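Local coordinates for putative phenazine biosynthesis PhzC/PhzF protein (Clostridium difficile, PDB 4DUN) that belongs to the PhzF family and probably acts as an isomerase, at residues C208-I211 and P212-E216. Sequence-based numbering, arbitrary orientation.
Sequences CNLI and PYWSE
Pro212 sets its ring against the carbonyl of Cys208 one turn earlier, in the middle of the kinked alpha-helix 207-218. With no N-H on its nitrogen, it cannot give that carbonyl the usual helical bond; Pro212 CD lies 3.1 Å from Cys208 O instead, and Pro212 CG also meets Asn209 O. The peptide link holds Pro212 CD, bonded to the proline nitrogen, 3.5 Å from Ile211 CB. From Tyr213 onward the regular i to i+4 ladder resumes, beginning with a rather long hydrogen bond of 3.2 Å from Tyr213 N to Asn209 O. The phenol ring, carried away from Asn209 and Leu210, packs with the indole of Trp214 against Leu150 of strand 147-150. Trp214 N hydrogen-bonds to Leu210 O at 2.9 Å. Its indole runs alongside Leu210, both side chains having CG anti to the carbonyl carbon (chi1 -73° and -66°), and Leu210 CB comes 4.2 Å from Trp214 CD1. CE2 of Tyr213 lies over the centre of one indole face; Phe187 stacks with the indole, and NE1 donates to Thr179 OG1, fixing the turn of the ring. Ser215 OG hydrogen-bonds to Lys220 O, and Ser215 and Ile211 pack on strands 222-227 and 233-239. The ladder runs on through Ser215 N to Ile211 O (2.8 Å) and Glu216 N to Pro212 O, while Ser215 CB lies 3.1 Å from Ile211 O.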
loop_
_atom_site.group_PDB
_atom_site.type_symbol
_atom_site.label_atom_id
_atom_site.label_comp_id
_atom_site.label_asym_id
_atom_site.label_seq_id
_atom_site.Cartn_x
_atom_site.Cartn_y
_atom_site.Cartn_z
ATOM N N CYS A 208 3.685 -13.238 -23.496
ATOM C CA CYS A 208 3.228 -14.422 -24.250
ATOM C C CYS A 208 2.749 -14.012 -25.641
ATOM O O CYS A 208 2.891 -14.784 -26.581
ATOM C CB CYS A 208 2.119 -15.143 -23.498
ATOM S SG CYS A 208 2.681 -15.884 -21.960
ATOM N N ASN A 209 2.141 -12.818 -25.749
ATOM C CA ASN A 209 1.669 -12.253 -27.011
ATOM C C ASN A 209 2.703 -11.351 -27.648
ATOM O O ASN A 209 2.848 -11.366 -28.865
ATOM C CB ASN A 209 0.405 -11.409 -26.815
ATOM C CG ASN A 209 -0.740 -12.029 -26.056
ATOM O OD1 ASN A 209 -1.357 -11.362 -25.232
ATOM N ND2 ASN A 209 -1.118 -13.268 -26.373
ATOM N N LEU A 210 3.347 -10.483 -26.845
ATOM C CA LEU A 210 4.248 -9.468 -27.382
ATOM C C LEU A 210 5.471 -10.075 -28.030
ATOM O O LEU A 210 5.900 -9.577 -29.075
ATOM C CB LEU A 210 4.658 -8.438 -26.302
ATOM C CG LEU A 210 3.523 -7.545 -25.765
ATOM C CD1 LEU A 210 4.003 -6.729 -24.558
ATOM C CD2 LEU A 210 2.936 -6.607 -26.878
ATOM N N ILE A 211 6.005 -11.172 -27.456
ATOM C CA ILE A 211 7.207 -11.830 -27.994
ATOM C C ILE A 211 6.923 -12.393 -29.412
ATOM O O ILE A 211 7.647 -11.972 -30.317
ATOM C CB ILE A 211 7.804 -12.887 -27.046
ATOM C CG1 ILE A 211 8.373 -12.199 -25.756
ATOM C CG2 ILE A 211 8.862 -13.738 -27.764
ATOM C CD1 ILE A 211 8.751 -13.195 -24.631
ATOM N N PRO A 212 5.922 -13.292 -29.671
ATOM C CA PRO A 212 5.722 -13.763 -31.059
ATOM C C PRO A 212 5.395 -12.611 -31.999
ATOM O O PRO A 212 5.864 -12.610 -33.138
ATOM C CB PRO A 212 4.543 -14.748 -30.954
ATOM C CG PRO A 212 3.857 -14.400 -29.655
ATOM C CD PRO A 212 4.973 -13.947 -28.747
ATOM N N TYR A 213 4.627 -11.632 -31.532
ATOM C CA TYR A 213 4.301 -10.506 -32.394
ATOM C C TYR A 213 5.500 -9.662 -32.834
ATOM O O TYR A 213 5.669 -9.412 -34.015
ATOM C CB TYR A 213 3.259 -9.587 -31.754
ATOM C CG TYR A 213 3.052 -8.352 -32.587
ATOM C CD1 TYR A 213 2.231 -8.374 -33.700
ATOM C CD2 TYR A 213 3.732 -7.186 -32.305
ATOM C CE1 TYR A 213 2.069 -7.249 -34.491
ATOM C CE2 TYR A 213 3.582 -6.067 -33.080
ATOM C CZ TYR A 213 2.750 -6.094 -34.175
ATOM O OH TYR A 213 2.616 -4.961 -34.947
ATOM N N TRP A 214 6.365 -9.283 -31.899
ATOM C CA TRP A 214 7.547 -8.498 -32.249
ATOM C C TRP A 214 8.636 -9.362 -32.880
ATOM O O TRP A 214 9.387 -8.858 -33.724
ATOM C CB TRP A 214 8.060 -7.710 -31.042
ATOM C CG TRP A 214 7.178 -6.540 -30.703
ATOM C CD1 TRP A 214 6.344 -6.418 -29.628
ATOM C CD2 TRP A 214 7.005 -5.345 -31.483
ATOM N NE1 TRP A 214 5.717 -5.193 -29.652
ATOM C CE2 TRP A 214 6.072 -4.532 -30.800
ATOM C CE3 TRP A 214 7.553 -4.882 -32.693
ATOM C CZ2 TRP A 214 5.674 -3.285 -31.285
ATOM C CZ3 TRP A 214 7.146 -3.650 -33.177
ATOM C CH2 TRP A 214 6.243 -2.850 -32.462
ATOM N N SER A 215 8.695 -10.667 -32.522
ATOM C CA SER A 215 9.641 -11.584 -33.163
ATOM C C SER A 215 9.425 -11.614 -34.688
ATOM O O SER A 215 10.404 -11.564 -35.428
ATOM C CB SER A 215 9.497 -12.997 -32.610
ATOM O OG SER A 215 10.354 -13.881 -33.313
ATOM N N GLU A 216 8.157 -11.681 -35.133
ATOM C CA GLU A 216 7.786 -11.710 -36.544
ATOM C C GLU A 216 8.084 -10.357 -37.222
ATOM O O GLU A 216 8.651 -10.333 -38.318
ATOM C CB GLU A 216 6.296 -12.092 -36.692
ATOM C CG GLU A 216 5.787 -12.198 -38.128
ATOM C CD GLU A 216 6.562 -13.102 -39.071
ATOM O OE1 GLU A 216 6.854 -12.654 -40.204
ATOM O OE2 GLU A 216 6.880 -14.251 -38.683
#